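Local coordinates for beta-ketoacyl-[acyl-carrier-protein] synthase III (Pseudomonas aeruginosa, PDB 2X3E) that probably catalyses the condensation of acetyl-CoA with malonyl-[acyl-carrier protein] that initiates fatty acid synthesis, working as a homodimer, at residues A[104-109]-A[119-124]; A[76-81]-A[92-97]; A[98-103]-A[133-138]. The protein carries 1 engineered substitution. All blocks are in the same frame, centred on the assembly; numbering follows the deposited sequence.

How the contacts relate
Running from the N terminus, the chain lays down strand 75-79, crosses through helix 91-97 and returns as strand 104-109; contact 2 closes the first half of this beta-alpha-beta unit. Contact 3 opens in segment 98-103 and closes on strand 133-140, enclosing contact 1, in which strand 104-109 meets helix 114-127. Contact 2 thus precedes both, in series. All three reach one sheet, where 75-79 lies between 133-140 and 104-109. Probable backbone hydrogen bonds link contact 2 to the other two (Ala95 O to Leu100 N, 2.8 Å; Leu108 N to Leu78 O, 2.7 Å), while Val122 and Leu119 pack on strand 133-140 to link contacts 1 and 3. All three touch the second subunit.

Contact 1: A[104-109]-A[119-124]; sequences LAFDLS and LASVGS
Ser121 meets strand 104-109 through two neighbouring side chains, Phe106 and Leu108. Phe106 holds CG between its backbone N and carbonyl carbon (chi1 66°), and this turns the ring out so that its far edge, not a face, meets the helix. Ser121 OG lies near the ring plane, 3.6 Å from Phe106 CZ and 4.1 Å from Phe106 CE1. That edge-on placing sets the oxygen against ring C-H groups, a polarity that probably suits it, though no hydrogen bond is formed. Leu108 has CG opposite its backbone N (chi1 -176°), which extends the side chain toward the helix, and Leu108 CD1 touches Ser121 CB at 3.7 Å. The hydroxyl of Ser121 has its real polar partner in Ser121 OG of the second subunit, with which it is hydrogen-bonded. Further along the helix, Ser124 OG donates to Ala120 O at 2.8 Å. The side chain of Leu108 is about 11 Å from that of Ala112, an engineered residue at the predicted active-site position just ahead of helix 114-127.

Strand 104-109 is the outermost strand of its sheet within the chain, and it continues antiparallel into the second subunit through Asp107 and Ser109. Helix 114-127 packs on that sheet through Val122 and Leu119, and on strand 177-184 of the other sheet through Leu119 and Ala120, as a core helix of the thiolase-like fold.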
ATOM      1  N   LEU A 104       7.638  11.606  -0.850  1.00 15.03           N
ATOM      2  CA  LEU A 104       7.065  10.367  -1.364  1.00 15.34           C
ATOM      3  C   LEU A 104       6.169   9.815  -0.251  1.00 14.57           C
ATOM      4  O   LEU A 104       6.631   9.662   0.868  1.00 14.38           O
ATOM      5  CB  LEU A 104       8.230   9.420  -1.675  1.00 15.69           C
ATOM      6  CG  LEU A 104       8.135   7.973  -2.131  1.00 16.65           C
ATOM      7  CD1 LEU A 104       9.557   7.521  -2.499  1.00 16.13           C
ATOM      8  CD2 LEU A 104       7.533   7.072  -1.080  1.00 15.55           C
ATOM      9  N   ALA A 105       4.896   9.544  -0.532  1.00 14.13           N
ATOM     10  CA  ALA A 105       3.993   9.081   0.529  1.00 13.83           C
ATOM     11  C   ALA A 105       2.923   8.135   0.007  1.00 13.61           C
ATOM     12  O   ALA A 105       2.255   8.444  -0.975  1.00 14.37           O
ATOM     13  CB  ALA A 105       3.340  10.281   1.222  1.00 13.81           C
ATOM     14  N   PHE A 106       2.778   6.986   0.664  1.00 13.53           N
ATOM     15  CA  PHE A 106       1.733   6.020   0.320  1.00 13.35           C
ATOM     16  C   PHE A 106       1.415   5.080   1.479  1.00 12.97           C
ATOM     17  O   PHE A 106       2.200   4.977   2.420  1.00 12.60           O
ATOM     18  CB  PHE A 106       2.128   5.217  -0.941  1.00 13.47           C
ATOM     19  CG  PHE A 106       3.334   4.305  -0.763  1.00 13.55           C
ATOM     20  CD1 PHE A 106       3.177   2.988  -0.332  1.00 13.79           C
ATOM     21  CD2 PHE A 106       4.619   4.750  -1.076  1.00 13.82           C
ATOM     22  CE1 PHE A 106       4.275   2.139  -0.191  1.00 13.77           C
ATOM     23  CE2 PHE A 106       5.721   3.915  -0.948  1.00 14.03           C
ATOM     24  CZ  PHE A 106       5.554   2.604  -0.497  1.00 13.84           C
ATOM     25  N   ASP A 107       0.259   4.415   1.403  1.00 12.88           N
ATOM     26  CA  ASP A 107      -0.151   3.402   2.388  1.00 12.79           C
ATOM     27  C   ASP A 107       0.095   1.998   1.827  1.00 12.92           C
ATOM     28  O   ASP A 107      -0.092   1.764   0.627  1.00 12.88           O
ATOM     29  CB  ASP A 107      -1.641   3.527   2.749  1.00 13.09           C
ATOM     30  CG  ASP A 107      -1.995   4.831   3.462  1.00 14.65           C
ATOM     31  OD1 ASP A 107      -1.113   5.695   3.680  1.00 15.66           O
ATOM     32  OD2 ASP A 107      -3.197   5.004   3.800  1.00 14.74           O
ATOM     33  N   LEU A 108       0.498   1.073   2.704  1.00 12.75           N
ATOM     34  CA  LEU A 108       0.758  -0.321   2.346  1.00 12.86           C
ATOM     35  C   LEU A 108      -0.205  -1.202   3.127  1.00 13.21           C
ATOM     36  O   LEU A 108      -0.364  -1.023   4.332  1.00 13.74           O
ATOM     37  CB  LEU A 108       2.211  -0.689   2.668  1.00 12.76           C
ATOM     38  CG  LEU A 108       2.696  -2.088   2.261  1.00 13.06           C
ATOM     39  CD1 LEU A 108       4.193  -2.058   1.940  1.00 12.96           C
ATOM     40  CD2 LEU A 108       2.392  -3.148   3.333  1.00 12.81           C
ATOM     41  N   SER A 109      -0.862  -2.132   2.437  1.00 13.69           N
ATOM     42  CA  SER A 109      -1.843  -3.017   3.060  1.00 13.52           C
ATOM     43  C   SER A 109      -1.317  -4.445   3.127  1.00 13.39           C
ATOM     44  O   SER A 109      -1.179  -5.102   2.103  1.00 14.04           O
ATOM     45  CB  SER A 109      -3.146  -2.990   2.269  1.00 13.72           C
ATOM     46  OG  SER A 109      -4.035  -3.977   2.742  1.00 14.09           O
ATOM     47  N   LEU A 119       8.800  -2.473   6.158  1.00 13.78           N
ATOM     48  CA  LEU A 119      10.268  -2.388   6.240  1.00 13.84           C
ATOM     49  C   LEU A 119      10.940  -2.845   4.945  1.00 14.27           C
ATOM     50  O   LEU A 119      11.919  -2.241   4.494  1.00 13.92           O
ATOM     51  CB  LEU A 119      10.789  -3.211   7.416  1.00 14.19           C
ATOM     52  CG  LEU A 119      10.536  -2.639   8.808  1.00 14.59           C
ATOM     53  CD1 LEU A 119      10.801  -3.702   9.869  1.00 14.26           C
ATOM     54  CD2 LEU A 119      11.414  -1.397   9.039  1.00 14.02           C
ATOM     55  N   ALA A 120      10.408  -3.907   4.348  1.00 14.30           N
ATOM     56  CA  ALA A 120      10.884  -4.381   3.050  1.00 14.66           C
ATOM     57  C   ALA A 120      10.721  -3.291   1.989  1.00 15.12           C
ATOM     58  O   ALA A 120      11.638  -3.027   1.217  1.00 15.08           O
ATOM     59  CB  ALA A 120      10.120  -5.639   2.630  1.00 14.40           C
ATOM     60  N   SER A 121       9.543  -2.673   1.957  1.00 15.68           N
ATOM     61  CA  SER A 121       9.228  -1.677   0.927  1.00 16.57           C
ATOM     62  C   SER A 121      10.050  -0.404   1.101  1.00 16.46           C
ATOM     63  O   SER A 121      10.695   0.056   0.149  1.00 17.09           O
ATOM     64  CB  SER A 121       7.732  -1.353   0.924  1.00 16.62           C
ATOM     65  OG  SER A 121       7.412  -0.463  -0.138  1.00 19.34           O
ATOM     66  N   VAL A 122      10.042   0.159   2.307  1.00 16.03           N
ATOM     67  CA  VAL A 122      10.801   1.381   2.566  1.00 16.18           C
ATOM     68  C   VAL A 122      12.307   1.123   2.527  1.00 15.84           C
ATOM     69  O   VAL A 122      13.057   1.898   1.928  1.00 16.09           O
ATOM     70  CB  VAL A 122      10.407   2.044   3.892  1.00 16.33           C
ATOM     71  CG1 VAL A 122      11.296   3.229   4.162  1.00 16.93           C
ATOM     72  CG2 VAL A 122       8.949   2.482   3.853  1.00 16.88           C
ATOM     73  N   GLY A 123      12.749   0.036   3.155  1.00 14.77           N
ATOM     74  CA  GLY A 123      14.146  -0.370   3.086  1.00 14.85           C
ATOM     75  C   GLY A 123      14.646  -0.515   1.657  1.00 14.46           C
ATOM     76  O   GLY A 123      15.750  -0.084   1.341  1.00 14.45           O
ATOM     77  N   SER A 124      13.830  -1.128   0.795  1.00 14.41           N
ATOM     78  CA  SER A 124      14.209  -1.319  -0.606  1.00 15.18           C
ATOM     79  C   SER A 124      14.265   0.010  -1.356  1.00 14.88           C
ATOM     80  O   SER A 124      15.143   0.209  -2.198  1.00 15.10           O
ATOM     81  CB  SER A 124      13.255  -2.294  -1.311  1.00 15.11           C
ATOM     82  OG  SER A 124      13.437  -3.611  -0.806  1.00 17.29           O
TER

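Contact 2: A[76-81]-A[92-97]; sequences VVLATS and PRVAAR
Val76 and Ala95 make the tighter of two apolar contacts between strand 75-79 and helix 91-97. The methyl Ala95 CB sits against one branch of the valine, 3.7 Å from Val76 CG2, and 3.8 Å from Val76 CB, so it rests on the branch point as well as on the tip. The small alanine lets the backbones close in: the CA atoms of Val76 and Ala95 are 6.0 Å apart. Two residues further along the strand, Leu78 CD1 meets Val94 CG2 at 4.0 Å, the two side chains crossing at a slant. Leu78 has CG beside its backbone N (chi1 -55°), and its branches then serve different neighbours: CD1 goes to the helix, whereas Leu78 CD2 lies 3.7 Å from Val137 CB of the adjoining strand.

The second shell fixes both partners. Val76 and Leu78 are hydrogen-bonded through their backbones to strand 104-109, and Val77 to strand 133-140, so the strand is held along both edges. Within the helix, Ala96 N bonds Pro92 O at 2.9 Å, part of the helical bonding of the turn that carries Val94 and Ala95, whose CB atoms both point at the strand. Pro92 packs on Ala105 of strand 104-109, and Arg93 makes a cation-pi contact with Phe189 of the second subunit.

No hydrogen bond or charge pair crosses this interface. Its 160 Å² of buried surface comes from branched aliphatic groups and one alanine, which is consistent with a crossover helix of the beta-alpha-beta unit seated mainly by apolar contact, with directional bonds left to the backbones.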
ATOM      1  N   VAL A  76       7.407   8.992   3.461  1.00 13.46           N
ATOM      2  CA  VAL A  76       6.539   8.644   4.580  1.00 13.19           C
ATOM      3  C   VAL A  76       5.575   7.546   4.142  1.00 13.18           C
ATOM      4  O   VAL A  76       4.726   7.764   3.285  1.00 13.17           O
ATOM      5  CB  VAL A  76       5.718   9.859   5.085  1.00 13.25           C
ATOM      6  CG1 VAL A  76       4.825   9.435   6.241  1.00 13.34           C
ATOM      7  CG2 VAL A  76       6.644  11.003   5.503  1.00 13.51           C
ATOM      8  N   VAL A  77       5.709   6.365   4.738  1.00 13.44           N
ATOM      9  CA  VAL A  77       4.871   5.221   4.384  1.00 13.58           C
ATOM     10  C   VAL A  77       4.100   4.745   5.609  1.00 13.82           C
ATOM     11  O   VAL A  77       4.678   4.596   6.684  1.00 13.97           O
ATOM     12  CB  VAL A  77       5.720   4.086   3.781  1.00 13.75           C
ATOM     13  CG1 VAL A  77       4.888   2.809   3.595  1.00 14.54           C
ATOM     14  CG2 VAL A  77       6.323   4.542   2.454  1.00 13.76           C
ATOM     15  N   LEU A  78       2.783   4.568   5.455  1.00 13.91           N
ATOM     16  CA  LEU A  78       1.955   3.989   6.503  1.00 14.04           C
ATOM     17  C   LEU A  78       1.573   2.572   6.126  1.00 14.32           C
ATOM     18  O   LEU A  78       1.015   2.333   5.042  1.00 14.80           O
ATOM     19  CB  LEU A  78       0.671   4.788   6.746  1.00 14.35           C
ATOM     20  CG  LEU A  78       0.676   6.287   7.066  1.00 16.09           C
ATOM     21  CD1 LEU A  78      -0.556   6.642   7.907  1.00 15.50           C
ATOM     22  CD2 LEU A  78       1.966   6.798   7.718  1.00 15.22           C
ATOM     23  N   ALA A  79       1.890   1.639   7.015  1.00 13.89           N
ATOM     24  CA  ALA A  79       1.379   0.274   6.940  1.00 14.00           C
ATOM     25  C   ALA A  79       0.092   0.243   7.756  1.00 13.73           C
ATOM     26  O   ALA A  79       0.143   0.353   8.984  1.00 13.88           O
ATOM     27  CB  ALA A  79       2.397  -0.702   7.498  1.00 14.00           C
ATOM     28  N   THR A  80      -1.051   0.137   7.072  1.00 13.52           N
ATOM     29  CA  THR A  80      -2.372   0.202   7.720  1.00 13.27           C
ATOM     30  C   THR A  80      -3.456  -0.511   6.914  1.00 13.55           C
ATOM     31  O   THR A  80      -3.370  -0.606   5.687  1.00 13.82           O
ATOM     32  CB  THR A  80      -2.834   1.674   7.973  1.00 12.96           C
ATOM     33  OG1 THR A  80      -3.986   1.687   8.823  1.00 13.17           O
ATOM     34  CG2 THR A  80      -3.174   2.409   6.670  1.00 11.99           C
ATOM     35  N   SER A  81      -4.461  -1.016   7.626  1.00 13.98           N
ATOM     36  CA  SER A  81      -5.696  -1.539   7.029  1.00 14.56           C
ATOM     37  C   SER A  81      -6.907  -0.684   7.439  1.00 14.93           C
ATOM     38  O   SER A  81      -8.052  -1.052   7.176  1.00 15.44           O
ATOM     39  CB  SER A  81      -5.929  -2.981   7.480  1.00 15.42           C
ATOM     40  OG  SER A  81      -4.789  -3.782   7.235  1.00 15.63           O
ATOM     41  N   PRO A  92      -0.043  10.704   2.670  1.00 13.56           N
ATOM     42  CA  PRO A  92       0.239  12.087   2.251  1.00 13.91           C
ATOM     43  C   PRO A  92      -0.183  13.128   3.296  1.00 14.79           C
ATOM     44  O   PRO A  92       0.594  14.046   3.584  1.00 14.58           O
ATOM     45  CB  PRO A  92      -0.554  12.232   0.957  1.00 14.22           C
ATOM     46  CG  PRO A  92      -0.638  10.836   0.414  1.00 13.79           C
ATOM     47  CD  PRO A  92      -0.761   9.951   1.626  1.00 13.49           C
ATOM     48  N   ARG A  93      -1.387  12.981   3.859  1.00 15.12           N
ATOM     49  CA  ARG A  93      -1.865  13.916   4.883  0.50 15.78           C
ATOM     50  C   ARG A  93      -0.937  13.915   6.096  1.00 15.42           C
ATOM     51  O   ARG A  93      -0.595  14.974   6.619  1.00 15.60           O
ATOM     52  CB  ARG A  93      -3.303  13.603   5.320  0.50 16.22           C
ATOM     53  CG  ARG A  93      -3.893  14.657   6.273  0.50 17.84           C
ATOM     54  CD  ARG A  93      -5.325  14.348   6.693  0.50 19.65           C
ATOM     55  NE  ARG A  93      -5.859  15.401   7.555  0.50 22.58           N
ATOM     56  CZ  ARG A  93      -7.115  15.462   7.989  0.50 23.67           C
ATOM     57  NH1 ARG A  93      -7.987  14.525   7.650  0.50 24.35           N
ATOM     58  NH2 ARG A  93      -7.502  16.466   8.765  0.50 25.18           N
ATOM     59  N   VAL A  94      -0.527  12.732   6.536  1.00 14.87           N
ATOM     60  CA  VAL A  94       0.376  12.617   7.669  1.00 14.62           C
ATOM     61  C   VAL A  94       1.719  13.305   7.366  1.00 14.60           C
ATOM     62  O   VAL A  94       2.211  14.091   8.174  1.00 14.71           O
ATOM     63  CB  VAL A  94       0.593  11.143   8.066  1.00 14.04           C
ATOM     64  CG1 VAL A  94       1.675  11.025   9.131  1.00 13.83           C
ATOM     65  CG2 VAL A  94      -0.733  10.539   8.560  1.00 14.09           C
ATOM     66  N   ALA A  95       2.289  13.030   6.193  1.00 14.21           N
ATOM     67  CA  ALA A  95       3.542  13.666   5.780  1.00 14.19           C
ATOM     68  C   ALA A  95       3.403  15.193   5.837  1.00 14.55           C
ATOM     69  O   ALA A  95       4.244  15.877   6.425  1.00 15.00           O
ATOM     70  CB  ALA A  95       3.953  13.203   4.380  1.00 13.65           C
ATOM     71  N   ALA A  96       2.321  15.718   5.265  1.00 14.94           N
ATOM     72  CA  ALA A  96       2.074  17.161   5.264  1.00 15.34           C
ATOM     73  C   ALA A  96       2.001  17.727   6.682  1.00 15.77           C
ATOM     74  O   ALA A  96       2.588  18.771   6.972  1.00 15.16           O
ATOM     75  CB  ALA A  96       0.787  17.491   4.509  1.00 15.48           C
ATOM     76  N   ARG A  97       1.287  17.023   7.562  1.00 15.90           N
ATOM     77  CA  ARG A  97       1.123  17.462   8.951  1.00 17.08           C
ATOM     78  C   ARG A  97       2.405  17.336   9.790  1.00 16.89           C
ATOM     79  O   ARG A  97       2.490  17.922  10.866  1.00 17.95           O
ATOM     80  CB  ARG A  97      -0.044  16.722   9.619  1.00 17.08           C
ATOM     81  CG  ARG A  97      -1.400  17.179   9.102  1.00 19.21           C
ATOM     82  CD  ARG A  97      -2.552  16.699   9.975  1.00 23.09           C
ATOM     83  NE  ARG A  97      -2.499  17.268  11.325  1.00 25.09           N
ATOM     84  CZ  ARG A  97      -3.518  17.298  12.184  1.00 28.11           C
ATOM     85  NH1 ARG A  97      -4.715  16.819  11.846  1.00 28.84           N
ATOM     86  NH2 ARG A  97      -3.343  17.833  13.391  1.00 29.10           N
TER

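Contact 3: A[98-103]-A[133-138]; sequences LGLVGA and SALLVG
Leu135 meets segment 98-103 at the very end of its side chain, where Leu135 CD1 touches Leu98 CD1 at 3.7 Å. Following the leucine outward from the strand, Leu135 CB finds no close partner in that segment; it lies beside Val76 of the adjacent strand, and Val73 also packs on this leucine. CG then lies beside the backbone N, at a chi1 of -89°, and one branch is carried toward the connection after helix 91-97. Leu135 CD1 does all the touching across the contact: besides Leu98 it reaches Leu100 CD1 at 4.2 Å.

Leu98, next to Gly99, approaches tip to tip with Leu135. Leu100 comes beside it, and Leu98 CD1 and Leu100 CD1 stand 4.2 Å apart, so that three methyls meet around one point. What brings the two leucines to the same side is the reversal at the residue between them: Gly99, at positive phi (81°), ends the helix in a Schellman motif. Separately, a type II turn from Leu100 to Ala103, closed by Ala103 N on Leu100 O at 3.1 Å, leads the chain into strand 104-109. Gly102, with phi 100°, takes the glycine-favoured position of that turn.

Helix 53-68 flanks the cluster, Leu98 packing on Leu58 and Ala61. Leu100 also covers Val76 of strand 75-79, which lies beside strand 133-140 in the sheet. The opposite surface of strand 133-140 carries Ala134 and Leu136 against helix 114-127.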
ATOM      1  N   LEU A  98       3.384  16.580   9.296  1.00 16.21           N
ATOM      2  CA  LEU A  98       4.728  16.524   9.893  1.00 16.07           C
ATOM      3  C   LEU A  98       5.654  17.618   9.371  1.00 16.63           C
ATOM      4  O   LEU A  98       6.830  17.659   9.744  1.00 17.31           O
ATOM      5  CB  LEU A  98       5.376  15.176   9.595  1.00 15.75           C
ATOM      6  CG  LEU A  98       4.785  13.970  10.314  1.00 15.65           C
ATOM      7  CD1 LEU A  98       5.317  12.709   9.684  1.00 16.46           C
ATOM      8  CD2 LEU A  98       5.119  14.032  11.805  1.00 15.27           C
ATOM      9  N   GLY A  99       5.137  18.482   8.498  1.00 16.39           N
ATOM     10  CA  GLY A  99       5.943  19.507   7.835  1.00 16.74           C
ATOM     11  C   GLY A  99       6.715  18.961   6.644  1.00 16.32           C
ATOM     12  O   GLY A  99       7.665  19.596   6.183  1.00 16.19           O
ATOM     13  N   LEU A 100       6.304  17.791   6.142  1.00 15.54           N
ATOM     14  CA  LEU A 100       7.045  17.092   5.086  1.00 15.35           C
ATOM     15  C   LEU A 100       6.278  17.021   3.760  1.00 15.35           C
ATOM     16  O   LEU A 100       6.353  16.024   3.036  1.00 14.90           O
ATOM     17  CB  LEU A 100       7.430  15.683   5.551  1.00 14.59           C
ATOM     18  CG  LEU A 100       8.144  15.591   6.901  1.00 14.22           C
ATOM     19  CD1 LEU A 100       8.429  14.146   7.233  1.00 14.94           C
ATOM     20  CD2 LEU A 100       9.432  16.424   6.916  1.00 16.08           C
ATOM     21  N   VAL A 101       5.552  18.087   3.440  1.00 15.59           N
ATOM     22  CA  VAL A 101       4.968  18.247   2.112  1.00 15.89           C
ATOM     23  C   VAL A 101       6.056  18.036   1.057  1.00 16.01           C
ATOM     24  O   VAL A 101       7.178  18.493   1.235  1.00 16.11           O
ATOM     25  CB  VAL A 101       4.373  19.654   1.926  1.00 16.56           C
ATOM     26  CG1 VAL A 101       5.446  20.724   2.116  1.00 17.53           C
ATOM     27  CG2 VAL A 101       3.731  19.788   0.551  1.00 17.07           C
ATOM     28  N   GLY A 102       5.718  17.340  -0.022  1.00 16.14           N
ATOM     29  CA  GLY A 102       6.678  17.015  -1.069  1.00 16.53           C
ATOM     30  C   GLY A 102       7.225  15.603  -0.977  1.00 15.95           C
ATOM     31  O   GLY A 102       7.702  15.060  -1.971  1.00 16.51           O
ATOM     32  N   ALA A 103       7.159  15.000   0.208  1.00 15.44           N
ATOM     33  CA  ALA A 103       7.686  13.656   0.410  1.00 15.13           C
ATOM     34  C   ALA A 103       6.907  12.619  -0.392  1.00 15.15           C
ATOM     35  O   ALA A 103       5.687  12.751  -0.601  1.00 14.74           O
ATOM     36  CB  ALA A 103       7.658  13.291   1.896  1.00 14.80           C
ATOM     37  N   SER A 133      16.255   8.648   3.213  1.00 16.75           N
ATOM     38  CA  SER A 133      15.692   8.482   4.550  1.00 16.39           C
ATOM     39  C   SER A 133      14.179   8.336   4.448  1.00 15.80           C
ATOM     40  O   SER A 133      13.570   8.766   3.466  1.00 15.95           O
ATOM     41  CB  SER A 133      16.038   9.673   5.432  1.00 16.88           C
ATOM     42  OG  SER A 133      15.536  10.870   4.863  1.00 16.85           O
ATOM     43  N   ALA A 134      13.579   7.733   5.465  1.00 15.02           N
ATOM     44  CA  ALA A 134      12.153   7.438   5.434  1.00 14.62           C
ATOM     45  C   ALA A 134      11.579   7.237   6.816  1.00 13.98           C
ATOM     46  O   ALA A 134      12.259   6.757   7.727  1.00 13.54           O
ATOM     47  CB  ALA A 134      11.895   6.192   4.609  1.00 14.33           C
ATOM     48  N   LEU A 135      10.309   7.604   6.945  1.00 13.71           N
ATOM     49  CA  LEU A 135       9.477   7.192   8.056  1.00 13.51           C
ATOM     50  C   LEU A 135       8.622   6.010   7.617  1.00 13.20           C
ATOM     51  O   LEU A 135       8.004   6.042   6.543  1.00 13.58           O
ATOM     52  CB  LEU A 135       8.555   8.339   8.498  1.00 13.35           C
ATOM     53  CG  LEU A 135       9.111   9.304   9.544  1.00 13.82           C
ATOM     54  CD1 LEU A 135       8.351  10.627   9.525  1.00 14.21           C
ATOM     55  CD2 LEU A 135       9.038   8.667  10.945  1.00 12.57           C
ATOM     56  N   LEU A 136       8.592   4.972   8.443  1.00 12.86           N
ATOM     57  CA  LEU A 136       7.608   3.901   8.321  1.00 12.38           C
ATOM     58  C   LEU A 136       6.763   3.914   9.586  1.00 12.71           C
ATOM     59  O   LEU A 136       7.299   3.817  10.689  1.00 12.13           O
ATOM     60  CB  LEU A 136       8.280   2.539   8.171  1.00 12.56           C
ATOM     61  CG  LEU A 136       7.332   1.333   8.248  1.00 12.58           C
ATOM     62  CD1 LEU A 136       6.357   1.357   7.081  1.00 11.49           C
ATOM     63  CD2 LEU A 136       8.141   0.034   8.273  1.00 13.32           C
ATOM     64  N   VAL A 137       5.448   4.048   9.425  1.00 12.61           N
ATOM     65  CA  VAL A 137       4.530   4.012  10.558  1.00 12.85           C
ATOM     66  C   VAL A 137       3.607   2.812  10.431  1.00 13.02           C
ATOM     67  O   VAL A 137       2.862   2.701   9.456  1.00 13.37           O
ATOM     68  CB  VAL A 137       3.650   5.278  10.640  1.00 12.96           C
ATOM     69  CG1 VAL A 137       2.795   5.255  11.920  1.00 12.82           C
ATOM     70  CG2 VAL A 137       4.500   6.547  10.576  1.00 12.80           C
ATOM     71  N   GLY A 138       3.694   1.906  11.397  1.00 12.87           N
ATOM     72  CA  GLY A 138       2.695   0.857  11.572  1.00 13.40           C
ATOM     73  C   GLY A 138       1.577   1.417  12.428  1.00 13.58           C
ATOM     74  O   GLY A 138       1.808   1.788  13.570  1.00 14.34           O
TER